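Local structure of tyrosine-protein kinase receptor torso (Bombyx mori, 5AOQ) at residues Ser33-Tyr37 against Leu38-Ser42; Leu26-Asp29 against Val30-Leu34. The protein is a probable receptor tyrosine kinase that binds prothoracicotropic hormone, activates MAPK signalling and helps initiate metamorphosis, this chain being its extracellular part with fibronectin type III domains. All blocks are in the same frame, centred on the assembly; numbering follows the deposited sequence.

Interaction 1. Residues Ser33-Tyr37 against Leu38-Ser42; sequences SLYYY and LNWTS
The C-terminal turn of helix 27-38, in the first fibronectin type III domain of the receptor, is where L34 and Y35 meet W40 after the chain has turned back. L38 N donates to L34 O at 2.8 Å, a fairly straight helical bond (158°), and N39 N reaches Y35 O only weakly, at 3.2 Å with an N-H...O angle of 120°. N39 leaves helical geometry with a positive phi, and this bend carries W40 back beside the helix. There the indole lies with one face against the turn: L34 O sits 4.2 Å above the W40 ring centre, and Y35 CA lies over the same face nearer the rim. The outer indole atom W40 CH2 packs on L34 CB at 3.7 Å, while W82 touches L34 from a loop. Y35 turns its CG away from its own backbone N (chi1 170°), sending the phenol past the returning chain, where F93 of the second subunit packs on it and on S42. Y36 CB points away from 38-42, and the Y36 ring meets Y83 of the bound hormone chain edge-to-face. On another side Y37 CD2 touches L38 CG at 3.7 Å, and the Y37 ring also packs edge-to-face with W82. The Y35 ring presents its edge, in plane, to W40 CB, with Y35 CD1 3.8 Å from that atom.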
loop_
_atom_site.group_PDB
_atom_site.type_symbol
_atom_site.label_atom_id
_atom_site.label_comp_id
_atom_site.label_asym_id
_atom_site.label_seq_id
_atom_site.Cartn_x
_atom_site.Cartn_y
_atom_site.Cartn_z
ATOM N N SER A 33 -5.673 -15.705 -10.171
ATOM C CA SER A 33 -6.408 -14.874 -11.124
ATOM C C SER A 33 -7.542 -15.627 -11.824
ATOM O O SER A 33 -8.472 -15.006 -12.336
ATOM C CB SER A 33 -5.447 -14.308 -12.167
ATOM O OG SER A 33 -4.727 -15.351 -12.793
ATOM N N LEU A 34 -7.461 -16.956 -11.839
ATOM C CA LEU A 34 -8.519 -17.787 -12.409
ATOM C C LEU A 34 -9.403 -18.379 -11.314
ATOM O O LEU A 34 -10.589 -18.628 -11.533
ATOM C CB LEU A 34 -7.928 -18.916 -13.255
ATOM C CG LEU A 34 -7.251 -18.530 -14.572
ATOM C CD1 LEU A 34 -6.645 -19.763 -15.224
ATOM C CD2 LEU A 34 -8.230 -17.855 -15.519
ATOM N N TYR A 35 -8.822 -18.607 -10.141
ATOM C CA TYR A 35 -9.564 -19.170 -9.017
ATOM C C TYR A 35 -10.621 -18.193 -8.528
ATOM O O TYR A 35 -11.744 -18.585 -8.205
ATOM C CB TYR A 35 -8.622 -19.535 -7.869
ATOM C CG TYR A 35 -9.335 -19.901 -6.588
ATOM C CD1 TYR A 35 -10.203 -20.983 -6.542
ATOM C CD2 TYR A 35 -9.136 -19.173 -5.424
ATOM C CE1 TYR A 35 -10.859 -21.324 -5.376
ATOM C CE2 TYR A 35 -9.785 -19.510 -4.250
ATOM C CZ TYR A 35 -10.646 -20.587 -4.232
ATOM O OH TYR A 35 -11.296 -20.928 -3.068
ATOM N N TYR A 36 -10.253 -16.918 -8.486
ATOM C CA TYR A 36 -11.151 -15.874 -8.006
ATOM C C TYR A 36 -12.115 -15.424 -9.101
ATOM O O TYR A 36 -13.181 -14.880 -8.812
ATOM C CB TYR A 36 -10.338 -14.685 -7.483
ATOM C CG TYR A 36 -9.578 -14.983 -6.205
ATOM C CD1 TYR A 36 -8.313 -15.553 -6.239
ATOM C CD2 TYR A 36 -10.128 -14.692 -4.966
ATOM C CE1 TYR A 36 -7.618 -15.827 -5.080
ATOM C CE2 TYR A 36 -9.439 -14.963 -3.802
ATOM C CZ TYR A 36 -8.185 -15.529 -3.863
ATOM O OH TYR A 36 -7.496 -15.799 -2.702
ATOM N N TYR A 37 -11.738 -15.657 -10.354
ATOM C CA TYR A 37 -12.565 -15.271 -11.496
ATOM C C TYR A 37 -13.600 -16.344 -11.840
ATOM O O TYR A 37 -14.800 -16.068 -11.879
ATOM C CB TYR A 37 -11.682 -14.988 -12.714
ATOM C CG TYR A 37 -12.455 -14.719 -13.986
ATOM C CD1 TYR A 37 -12.956 -13.454 -14.265
ATOM C CD2 TYR A 37 -12.676 -15.728 -14.913
ATOM C CE1 TYR A 37 -13.661 -13.205 -15.428
ATOM C CE2 TYR A 37 -13.379 -15.489 -16.077
ATOM C CZ TYR A 37 -13.869 -14.227 -16.331
ATOM O OH TYR A 37 -14.570 -13.986 -17.490
ATOM N N LEU A 38 -13.134 -17.567 -12.085
ATOM C CA LEU A 38 -14.019 -18.668 -12.464
ATOM C C LEU A 38 -14.715 -19.302 -11.264
ATOM O O LEU A 38 -15.623 -20.117 -11.430
ATOM C CB LEU A 38 -13.236 -19.742 -13.225
ATOM C CG LEU A 38 -12.967 -19.454 -14.702
ATOM C CD1 LEU A 38 -11.917 -20.407 -15.252
ATOM C CD2 LEU A 38 -14.253 -19.552 -15.512
ATOM N N ASN A 39 -14.294 -18.918 -10.063
ATOM C CA ASN A 39 -14.915 -19.404 -8.835
ATOM C C ASN A 39 -14.927 -20.930 -8.765
ATOM O O ASN A 39 -15.976 -21.563 -8.893
ATOM C CB ASN A 39 -16.343 -18.863 -8.716
ATOM C CG ASN A 39 -16.980 -19.180 -7.377
ATOM O OD1 ASN A 39 -16.289 -19.391 -6.381
ATOM N ND2 ASN A 39 -18.307 -19.214 -7.349
ATOM N N TRP A 40 -13.751 -21.514 -8.562
ATOM C CA TRP A 40 -13.628 -22.957 -8.415
ATOM C C TRP A 40 -14.019 -23.379 -7.006
ATOM O O TRP A 40 -14.103 -22.547 -6.102
ATOM C CB TRP A 40 -12.198 -23.411 -8.717
ATOM C CG TRP A 40 -11.780 -23.231 -10.145
ATOM C CD1 TRP A 40 -12.580 -23.284 -11.249
ATOM C CD2 TRP A 40 -10.456 -22.961 -10.622
ATOM N NE1 TRP A 40 -11.836 -23.069 -12.385
ATOM C CE2 TRP A 40 -10.529 -22.867 -12.026
ATOM C CE3 TRP A 40 -9.217 -22.790 -9.999
ATOM C CZ2 TRP A 40 -9.411 -22.610 -12.816
ATOM C CZ3 TRP A 40 -8.109 -22.536 -10.784
ATOM C CH2 TRP A 40 -8.213 -22.447 -12.177
ATOM N N THR A 41 -14.262 -24.673 -6.824
ATOM C CA THR A 41 -14.582 -25.210 -5.509
ATOM C C THR A 41 -13.387 -25.020 -4.585
ATOM O O THR A 41 -13.543 -24.736 -3.397
ATOM C CB THR A 41 -14.951 -26.702 -5.576
ATOM O OG1 THR A 41 -13.856 -27.444 -6.127
ATOM C CG2 THR A 41 -16.187 -26.908 -6.436
ATOM N N SER A 42 -12.194 -25.181 -5.149
ATOM C CA SER A 42 -10.954 -24.971 -4.414
ATOM C C SER A 42 -9.896 -24.384 -5.340
ATOM O O SER A 42 -10.166 -24.122 -6.510
ATOM C CB SER A 42 -10.457 -26.285 -3.806
ATOM O OG SER A 42 -11.429 -26.844 -2.940
#

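Interaction 2. Residues Leu26-Asp29 against Val30-Leu34; sequences LEQD and VCYSL
V30 and C31 are gripped closely by the residues one turn earlier: V30 N donates to L26 O at 2.9 Å, with an N-H...O angle of 176°, and C31 N to E27 O at 2.8 Å. The next two bonds follow the same i to i+4 spacing, Y32 N to Q28 O at 2.8 Å and S33 N to D29 O at 2.9 Å. Q28 and Y32 add side-chain packing on this tight side: Q28 CG lies 3.5 Å from Y32 CE1, and the two side chains pass each other at a slant, while Y32 also packs on L43 and on R84 of the hormone chain. These are the N-terminal turns of helix 27-38 in the first fibronectin type III domain; L26, just ahead of the helix, and D29 within it pack on F98 of strand 98-101. C31 makes the disulfide to C46, tying the helix to the chain that follows it, and Y25 of the second subunit packs on Q28 and C31. The E27 side is looser: partly exposed, with CB pointing away, its side chain comes no nearer than 4.7 Å to 30-34. At S33 the hydroxyl folds back over the helix: S33 OG lies 2.9 Å from both D29 O and V30 O, and its one proton may go to either.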
loop_
_atom_site.group_PDB
_atom_site.type_symbol
_atom_site.label_atom_id
_atom_site.label_comp_id
_atom_site.label_asym_id
_atom_site.label_seq_id
_atom_site.Cartn_x
_atom_site.Cartn_y
_atom_site.Cartn_z
ATOM N N LEU A 26 5.049 -18.555 -11.459
ATOM C CA LEU A 26 3.898 -17.716 -11.783
ATOM C C LEU A 26 2.585 -18.477 -11.595
ATOM O O LEU A 26 1.496 -17.921 -11.776
ATOM C CB LEU A 26 4.003 -17.198 -13.218
ATOM C CG LEU A 26 5.303 -16.472 -13.569
ATOM C CD1 LEU A 26 5.256 -15.960 -15.002
ATOM C CD2 LEU A 26 5.580 -15.331 -12.597
ATOM N N GLU A 27 2.692 -19.748 -11.221
ATOM C CA GLU A 27 1.524 -20.612 -11.098
ATOM C C GLU A 27 0.557 -20.099 -10.038
ATOM O O GLU A 27 -0.656 -20.199 -10.210
ATOM C CB GLU A 27 1.951 -22.045 -10.774
ATOM C CG GLU A 27 2.699 -22.732 -11.908
ATOM C CD GLU A 27 3.107 -24.154 -11.568
ATOM O OE1 GLU A 27 2.684 -24.658 -10.507
ATOM O OE2 GLU A 27 3.848 -24.767 -12.367
ATOM N N GLN A 28 1.087 -19.546 -8.951
ATOM C CA GLN A 28 0.239 -18.973 -7.911
ATOM C C GLN A 28 -0.594 -17.839 -8.497
ATOM O O GLN A 28 -1.813 -17.807 -8.346
ATOM C CB GLN A 28 1.074 -18.459 -6.735
ATOM C CG GLN A 28 0.244 -17.842 -5.611
ATOM C CD GLN A 28 1.093 -17.234 -4.511
ATOM O OE1 GLN A 28 2.254 -17.601 -4.330
ATOM N NE2 GLN A 28 0.514 -16.300 -3.765
ATOM N N ASP A 29 0.079 -16.915 -9.175
ATOM C CA ASP A 29 -0.581 -15.779 -9.807
ATOM C C ASP A 29 -1.661 -16.244 -10.779
ATOM O O ASP A 29 -2.825 -15.836 -10.678
ATOM C CB ASP A 29 0.444 -14.914 -10.542
ATOM C CG ASP A 29 1.494 -14.333 -9.612
ATOM O OD1 ASP A 29 1.123 -13.793 -8.550
ATOM O OD2 ASP A 29 2.695 -14.420 -9.947
ATOM N N VAL A 30 -1.270 -17.106 -11.712
ATOM C CA VAL A 30 -2.192 -17.595 -12.734
ATOM C C VAL A 30 -3.361 -18.346 -12.104
ATOM O O VAL A 30 -4.501 -18.212 -12.546
ATOM C CB VAL A 30 -1.479 -18.517 -13.750
ATOM C CG1 VAL A 30 -2.479 -19.110 -14.745
ATOM C CG2 VAL A 30 -0.393 -17.752 -14.488
ATOM N N CYS A 31 -3.078 -19.132 -11.072
ATOM C CA CYS A 31 -4.112 -19.942 -10.443
ATOM C C CYS A 31 -5.076 -19.085 -9.630
ATOM O O CYS A 31 -6.278 -19.339 -9.625
ATOM C CB CYS A 31 -3.489 -21.014 -9.551
ATOM S SG CYS A 31 -2.733 -22.380 -10.457
ATOM N N TYR A 32 -4.553 -18.069 -8.949
ATOM C CA TYR A 32 -5.407 -17.131 -8.225
ATOM C C TYR A 32 -6.295 -16.356 -9.192
ATOM O O TYR A 32 -7.522 -16.381 -9.076
ATOM C CB TYR A 32 -4.571 -16.153 -7.394
ATOM C CG TYR A 32 -4.075 -16.706 -6.072
ATOM C CD1 TYR A 32 -3.547 -17.987 -5.979
ATOM C CD2 TYR A 32 -4.128 -15.937 -4.917
ATOM C CE1 TYR A 32 -3.091 -18.487 -4.773
ATOM C CE2 TYR A 32 -3.676 -16.428 -3.708
ATOM C CZ TYR A 32 -3.158 -17.703 -3.641
ATOM O OH TYR A 32 -2.706 -18.197 -2.440
ATOM N N SER A 33 -5.673 -15.705 -10.171
ATOM C CA SER A 33 -6.408 -14.874 -11.124
ATOM C C SER A 33 -7.542 -15.627 -11.824
ATOM O O SER A 33 -8.472 -15.006 -12.336
ATOM C CB SER A 33 -5.447 -14.308 -12.167
ATOM O OG SER A 33 -4.727 -15.351 -12.793
ATOM N N LEU A 34 -7.461 -16.956 -11.839
ATOM C CA LEU A 34 -8.519 -17.787 -12.409
ATOM C C LEU A 34 -9.403 -18.379 -11.314
ATOM O O LEU A 34 -10.589 -18.628 -11.533
ATOM C CB LEU A 34 -7.928 -18.916 -13.255
ATOM C CG LEU A 34 -7.251 -18.530 -14.572
ATOM C CD1 LEU A 34 -6.645 -19.763 -15.224
ATOM C CD2 LEU A 34 -8.230 -17.855 -15.519
#

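In the fold
Both interactions belong to helix 27-38 and share S33 and L34, with centres about 9 Å apart. Interaction 2 is the more buried, lying in the first turns: regular backbone bonding dominates, the side-chain packing is chiefly Q28 against the Y32 ring, and a disulfide supplies the tether. Interaction 1 is only partly buried and lies where the backbone bonding gives out, so aromatic and leucine side chains carry more of it. The two touch where W40 CZ3 packs 3.9 Å from C31 O. Each also reaches the second subunit and the hormone, interaction 1 chiefly through tyrosines and interaction 2 through a mixed polar and aromatic flank.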